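Local atomic coordinates of acyl-CoA synthetase (AMP-forming)/AMP-acid ligase II-like protein (Dyadobacter fermentans, PDB entry 4GS5), a protein that probably activates medium-chain fatty acids or related carboxylic acids with ATP and joins them to coenzyme A, as in the AMP-forming ligase family. Residues L62-A67 and S221-N226; G70-L75 and V203-I208; L96-E101 and V185-L190. All blocks are in the same frame, centred on the assembly; numbering follows the deposited sequence.

Contact 1: L62-A67 and S221-N226. With EDO (1,2-ethanediol), chain X.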
# COMPACT_ATOMS: atom_id res chain seq x y z
N LEU A 62 15.98 5.11 -11.34
CA LEU A 62 16.43 3.93 -10.63
C LEU A 62 17.54 4.27 -9.64
O LEU A 62 17.54 3.78 -8.50
CB LEU A 62 16.91 2.86 -11.63
CG LEU A 62 15.80 2.35 -12.56
CD1 LEU A 62 16.35 1.46 -13.67
CD2 LEU A 62 14.72 1.62 -11.78
N ALA A 63 18.49 5.10 -10.07
CA ALA A 63 19.61 5.48 -9.22
C ALA A 63 19.14 6.28 -7.99
O ALA A 63 19.66 6.10 -6.89
CB ALA A 63 20.66 6.27 -10.02
N ALA A 64 18.19 7.18 -8.20
CA ALA A 64 17.65 7.99 -7.13
C ALA A 64 16.95 7.11 -6.11
O ALA A 64 17.13 7.27 -4.91
CB ALA A 64 16.69 9.03 -7.68
N SER A 65 16.18 6.15 -6.60
CA SER A 65 15.43 5.23 -5.76
C SER A 65 16.34 4.36 -4.88
O SER A 65 16.14 4.26 -3.67
CB SER A 65 14.51 4.37 -6.64
OG SER A 65 13.75 3.48 -5.87
N ALA A 66 17.33 3.74 -5.51
CA ALA A 66 18.37 3.00 -4.81
C ALA A 66 19.07 3.84 -3.74
O ALA A 66 19.24 3.38 -2.62
CB ALA A 66 19.42 2.48 -5.81
N ALA A 67 19.51 5.05 -4.10
CA ALA A 67 20.15 5.92 -3.11
C ALA A 67 19.29 6.20 -1.86
O ALA A 67 19.82 6.26 -0.75
CB ALA A 67 20.63 7.24 -3.74
N SER A 221 6.55 14.04 -5.34
CA SER A 221 7.43 14.30 -6.46
C SER A 221 8.88 14.20 -5.98
O SER A 221 9.16 14.37 -4.79
CB SER A 221 7.16 15.68 -7.09
OG SER A 221 7.60 16.73 -6.24
N GLY A 222 9.79 13.93 -6.91
CA GLY A 222 11.21 13.77 -6.62
C GLY A 222 11.98 13.32 -7.86
O GLY A 222 11.39 13.16 -8.93
N ALA A 223 13.28 13.12 -7.72
CA ALA A 223 14.05 12.53 -8.80
C ALA A 223 13.41 11.20 -9.22
O ALA A 223 13.42 10.87 -10.40
CB ALA A 223 15.51 12.34 -8.41
N VAL A 224 12.83 10.45 -8.28
CA VAL A 224 12.22 9.18 -8.67
C VAL A 224 11.02 9.33 -9.60
O VAL A 224 10.63 8.38 -10.28
CB VAL A 224 11.84 8.26 -7.48
CG1 VAL A 224 13.09 7.74 -6.77
CG2 VAL A 224 10.87 8.95 -6.51
N THR A 225 10.43 10.52 -9.64
CA THR A 225 9.33 10.80 -10.57
C THR A 225 9.72 11.71 -11.75
O THR A 225 8.84 12.24 -12.44
CB THR A 225 8.11 11.43 -9.86
OG1 THR A 225 8.46 12.73 -9.34
CG2 THR A 225 7.62 10.53 -8.73
N ASN A 226 11.01 11.89 -11.97
CA ASN A 226 11.49 12.82 -12.99
C ASN A 226 10.98 14.23 -12.71
O ASN A 226 10.71 15.01 -13.63
CB ASN A 226 11.07 12.34 -14.39
CG ASN A 226 11.31 10.85 -14.59
OD1 ASN A 226 12.41 10.35 -14.34
ND2 ASN A 226 10.27 10.13 -15.01
C1 EDO X . 19.30 10.51 -0.47
O1 EDO X . 20.25 9.47 -0.27
C2 EDO X . 18.27 10.03 -1.49
O2 EDO X . 17.29 11.05 -1.74

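Contact 2: G70-L75 and V203-I208. With EDO (1,2-ethanediol), chain X.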
# COMPACT_ATOMS: atom_id res chain seq x y z
N GLY A 70 19.26 3.07 0.45
CA GLY A 70 20.55 2.92 1.09
C GLY A 70 20.72 3.85 2.28
O GLY A 70 21.24 3.46 3.32
N LYS A 71 20.30 5.10 2.11
CA LYS A 71 20.38 6.09 3.18
C LYS A 71 19.39 5.78 4.31
O LYS A 71 19.77 5.71 5.47
CB LYS A 71 20.10 7.49 2.63
CG LYS A 71 20.38 8.62 3.63
CD LYS A 71 21.88 8.93 3.71
CE LYS A 71 22.17 10.25 4.44
NZ LYS A 71 22.02 10.18 5.93
N ALA A 72 18.12 5.63 3.95
CA ALA A 72 17.06 5.43 4.93
C ALA A 72 17.29 4.17 5.78
O ALA A 72 16.97 4.16 6.97
CB ALA A 72 15.71 5.37 4.25
N LEU A 73 17.85 3.11 5.19
CA LEU A 73 18.02 1.88 5.97
C LEU A 73 19.48 1.61 6.35
O LEU A 73 19.79 0.56 6.90
CB LEU A 73 17.39 0.68 5.24
CG LEU A 73 15.89 0.80 4.97
CD1 LEU A 73 15.38 -0.34 4.09
CD2 LEU A 73 15.10 0.88 6.27
N SER A 74 20.36 2.57 6.06
CA SER A 74 21.79 2.44 6.38
C SER A 74 22.39 1.15 5.86
O SER A 74 23.03 0.39 6.60
CB SER A 74 22.04 2.56 7.89
OG SER A 74 21.59 3.81 8.35
N LEU A 75 22.21 0.91 4.57
CA LEU A 75 22.72 -0.30 3.94
C LEU A 75 23.91 0.07 3.05
O LEU A 75 23.76 0.30 1.85
CB LEU A 75 21.61 -0.97 3.13
CG LEU A 75 20.34 -1.26 3.94
CD1 LEU A 75 19.17 -1.62 3.02
CD2 LEU A 75 20.59 -2.36 4.97
N VAL A 203 6.91 7.22 7.07
CA VAL A 203 7.86 8.33 7.08
C VAL A 203 8.49 8.51 5.70
O VAL A 203 9.08 7.59 5.15
CB VAL A 203 8.95 8.10 8.14
CG1 VAL A 203 9.95 9.27 8.17
CG2 VAL A 203 8.32 7.90 9.53
N PHE A 204 8.33 9.71 5.14
CA PHE A 204 8.85 10.01 3.80
C PHE A 204 10.35 9.80 3.67
O PHE A 204 11.13 10.27 4.50
CB PHE A 204 8.50 11.46 3.41
CG PHE A 204 7.03 11.67 3.12
CD1 PHE A 204 6.44 11.09 1.98
CD2 PHE A 204 6.23 12.41 3.98
CE1 PHE A 204 5.09 11.27 1.71
CE2 PHE A 204 4.87 12.60 3.73
CZ PHE A 204 4.30 12.05 2.59
N LEU A 205 10.76 9.10 2.62
CA LEU A 205 12.17 8.94 2.29
C LEU A 205 12.79 10.29 1.92
O LEU A 205 12.09 11.18 1.44
CB LEU A 205 12.32 7.95 1.13
CG LEU A 205 11.98 6.50 1.44
CD1 LEU A 205 11.85 5.68 0.16
CD2 LEU A 205 13.03 5.91 2.36
N PRO A 206 14.10 10.43 2.12
CA PRO A 206 14.73 11.72 1.82
C PRO A 206 14.68 12.01 0.32
O PRO A 206 14.81 11.08 -0.49
CB PRO A 206 16.18 11.52 2.27
CG PRO A 206 16.41 10.02 2.09
CD PRO A 206 15.09 9.37 2.39
N GLY A 207 14.48 13.26 -0.05
CA GLY A 207 14.45 13.64 -1.46
C GLY A 207 13.06 13.64 -2.04
O GLY A 207 12.85 14.08 -3.17
N ILE A 208 12.09 13.15 -1.27
CA ILE A 208 10.70 13.20 -1.67
C ILE A 208 10.06 14.51 -1.23
O ILE A 208 10.14 14.88 -0.06
CB ILE A 208 9.90 12.03 -1.05
CG1 ILE A 208 10.47 10.68 -1.49
CG2 ILE A 208 8.44 12.12 -1.42
CD1 ILE A 208 10.45 10.46 -3.02
C1 EDO X . 19.30 10.51 -0.47
O1 EDO X . 20.25 9.47 -0.27
C2 EDO X . 18.27 10.03 -1.49
O2 EDO X . 17.29 11.05 -1.74

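Contact 3: L96-E101 and V185-L190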
# COMPACT_ATOMS: atom_id res chain seq x y z
N LEU A 96 18.61 -5.50 -7.60
CA LEU A 96 19.86 -5.52 -8.37
C LEU A 96 20.46 -4.12 -8.49
O LEU A 96 21.67 -3.95 -8.35
CB LEU A 96 19.63 -6.08 -9.77
CG LEU A 96 18.97 -7.46 -9.84
CD1 LEU A 96 18.86 -7.91 -11.28
CD2 LEU A 96 19.77 -8.46 -9.02
N VAL A 97 19.61 -3.14 -8.78
CA VAL A 97 20.02 -1.75 -8.87
C VAL A 97 20.64 -1.27 -7.57
O VAL A 97 21.73 -0.69 -7.57
CB VAL A 97 18.84 -0.83 -9.25
CG1 VAL A 97 19.24 0.64 -9.12
CG2 VAL A 97 18.36 -1.14 -10.67
N ARG A 98 19.94 -1.50 -6.46
CA ARG A 98 20.48 -1.16 -5.13
C ARG A 98 21.82 -1.85 -4.94
O ARG A 98 22.80 -1.22 -4.54
CB ARG A 98 19.51 -1.58 -4.02
CG ARG A 98 18.23 -0.77 -3.98
CD ARG A 98 17.14 -1.50 -3.19
NE ARG A 98 15.85 -0.81 -3.27
CZ ARG A 98 14.68 -1.40 -3.11
NH1 ARG A 98 14.61 -2.70 -2.84
NH2 ARG A 98 13.56 -0.69 -3.20
N GLY A 99 21.87 -3.14 -5.23
CA GLY A 99 23.10 -3.90 -5.14
C GLY A 99 24.27 -3.30 -5.90
O GLY A 99 25.39 -3.27 -5.40
N MSE A 100 24.02 -2.81 -7.12
CA MSE A 100 25.11 -2.27 -7.92
C MSE A 100 25.45 -0.84 -7.54
O MSE A 100 26.61 -0.42 -7.61
CB MSE A 100 24.78 -2.36 -9.41
CG MSE A 100 24.87 -3.75 -9.98
SE MSE A 100 24.39 -3.68 -11.85
CE MSE A 100 22.53 -3.14 -11.68
N GLU A 101 24.44 -0.07 -7.16
CA GLU A 101 24.67 1.31 -6.75
C GLU A 101 25.34 1.40 -5.38
O GLU A 101 26.13 2.31 -5.14
CB GLU A 101 23.37 2.10 -6.77
CG GLU A 101 22.90 2.41 -8.17
CD GLU A 101 23.87 3.33 -8.89
OE1 GLU A 101 23.82 4.55 -8.62
OE2 GLU A 101 24.69 2.83 -9.69
N VAL A 185 8.56 4.48 -9.15
CA VAL A 185 9.48 3.36 -9.31
C VAL A 185 9.30 2.33 -8.20
O VAL A 185 8.86 1.20 -8.45
CB VAL A 185 10.96 3.81 -9.38
CG1 VAL A 185 11.84 2.63 -9.76
CG2 VAL A 185 11.12 4.94 -10.37
N SER A 186 9.64 2.74 -6.98
CA SER A 186 9.51 1.91 -5.80
C SER A 186 8.93 2.75 -4.65
O SER A 186 8.03 3.58 -4.85
CB SER A 186 10.89 1.36 -5.40
OG SER A 186 10.79 0.18 -4.63
N HIS A 187 9.46 2.58 -3.45
CA HIS A 187 8.89 3.24 -2.29
C HIS A 187 9.20 4.75 -2.22
O HIS A 187 10.22 5.21 -2.75
CB HIS A 187 9.32 2.49 -1.00
CG HIS A 187 10.80 2.36 -0.83
ND1 HIS A 187 11.38 1.56 0.13
CD2 HIS A 187 11.83 2.96 -1.48
CE1 HIS A 187 12.69 1.66 0.07
NE2 HIS A 187 12.99 2.50 -0.91
N VAL A 188 8.30 5.52 -1.60
CA VAL A 188 8.56 6.92 -1.28
C VAL A 188 8.46 7.16 0.22
O VAL A 188 8.74 8.27 0.71
CB VAL A 188 7.59 7.88 -2.01
CG1 VAL A 188 7.71 7.70 -3.51
CG2 VAL A 188 6.14 7.66 -1.53
N ALA A 189 8.05 6.13 0.96
CA ALA A 189 7.91 6.23 2.41
C ALA A 189 7.97 4.86 3.08
O ALA A 189 7.74 3.86 2.42
CB ALA A 189 6.61 6.96 2.79
N LEU A 190 8.29 4.83 4.38
CA LEU A 190 8.45 3.57 5.11
C LEU A 190 7.75 3.59 6.47
O LEU A 190 7.88 4.55 7.22
CB LEU A 190 9.93 3.26 5.34
CG LEU A 190 10.88 3.04 4.17
CD1 LEU A 190 12.32 2.96 4.68
CD2 LEU A 190 10.50 1.77 3.41

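Contact 1: L62-A67 and S221-N226
The methyl of Ala-64, on helix 59-72, points at the loop that follows strand 217-221 and meets two residues there: Ala-64 CB lies 3.6 Å from Ala-223 CB and 3.9 Å from Val-224 CG1. Val-224 does its work with that one branch. Val-224 CG1 stands anti to its own carbonyl carbon (chi1 -68°), which carries it across to the helix backbone, where it rests 3.5 Å from Ser-65 N and 3.7 Å from Ser-65 CB. The Ser-65 hydroxyl takes no part in these close approaches and lies against Ser-186.

Backbone bonds hold the loop in shape. Val-224 sits in a short 3-10 segment, 223-224, closed by bonds from Thr-225 N to Gly-222 O (2.9 Å) and from Asn-226 N to Ala-223 O (3.1 Å). One polar link to the same helix comes from just outside 62-67: Gln-61 NE2 is hydrogen-bonded to Val-224 O. At the Ala-67 end of the segment, a 1,2-ethanediol, probably from the crystallisation liquor, makes a weak hydrogen bond to Ala-67 O.

With small residues on the helix, the loop can approach until Ala-64 and Val-224 have their CA atoms 5.8 Å apart; methyl packing, not charge, joins 62-67 to 221-226.

Contact 2: G70-L75 and V203-I208
Lys-71 and Ala-72, in the last turn of helix 59-72, are the two residues that reach across to the loop after strand 202-204. Lys-71 comes first and contributes only the base of its chain: its CG passes 4.5 Å from Pro-206 CG, and the rest of the lysine, bent at chi2 (79°) and again at chi4 (75°), leads away from the contact. Alongside both residues lies a 1,2-ethanediol molecule, probably from the crystallisation liquor. Its O1 is 3.5 Å from Lys-71 CB, while its O2 donates a hydrogen bond of 2.8 Å to Pro-206 O.

Next, Ala-72 points its methyl at the loop. The tight spot is here, with Ala-72 CB 3.3 Å from Leu-205 CD2, closer than carbons usually pack; Pro-206 CD flanks the same methyl at 4.5 Å. Beyond Ala-72 the helix ends in a Schellman motif, with Ser-74 at positive phi, Leu-75 N bonded to Gly-70 O (3.0 Å) and Ser-74 N to Lys-71 O (3.2 Å).

On the other side, Leu-205 opens a type II turn that runs to Ile-208, with Gly-207 supplying the positive phi. The contact thus sets the C-terminal end of helix 59-72 against this turn. Leu-205 also packs on His-187 and Leu-190 of strand 187-192, and Leu-73 touches Leu-190 of that strand and Phe-126 of strand 126-129.

Contact 3: L96-E101 and V185-L190
Arg-98 spans the gap to Ser-186 and His-187 alone, its NH2 making every close approach in this contact. The CA atoms of Arg-98 and Ser-186 are 11.4 Å apart, a distance covered by a side chain extended from CG to NE, with CG anti to the carbonyl carbon (chi1 -69°).

The close part is at the guanidinium edge. Ser-186 OG lies near the plane of that group, 3.2 Å from Arg-98 NH2, brought there by a chi1 of -157° that sets the hydroxyl roughly opposite the backbone N. A 1,2-ethanediol molecule, probably from the crystallisation liquor, lies about 3 Å from the Ser-186 side chain and may mark a small pocket there.

The looser part is over the imidazole. Arg-98 NH2 stands above one face of His-187, toward the rim of the ring and 4.0 Å from NE2; guanidinium and ring planes are inclined by 38°, so the two groups do not lie flat on each other. NE2 itself has its hydrogen-bond partner in Thr-69 OG1, and ND1 is weakly bonded to Ser-178 OG, which together would limit the ring's rotation.

Around this bridge, Arg-98 packs on Thr-69 of helix 59-72 and on Trp-104. Helix 22-36 covers Leu-96, Val-97 and selenomethionine Met-100 on helix 90-102, while strand 187-192 pairs with strands 175-180 and 202-204, with a classic bulge at Val-188 and Ala-189 opposite Tyr-179.

In the fold
Helix 59-72 ties the three together: it supplies one segment of contacts 1 and 2, whose centres are 11 Å apart, and it touches both sides of contact 3 through Thr-69 and Ser-65. Contacts 1 and 3 have centres 9 Å apart and meet where Val-224 O lies 3.5 Å from Val-185 CG2. Contacts 2 and 3, centres 10 Å apart, share neighbouring strands: Val-203 N is 2.8 Å from Leu-190 O, a probable hydrogen bond. Along the chain, contact 3 is nested inside the loop closed by contact 2, and contact 2 inside that closed by contact 1. One 1,2-ethanediol, probably from the crystallisation liquor, bonds to Pro-206 O and only weakly to Ala-67 O.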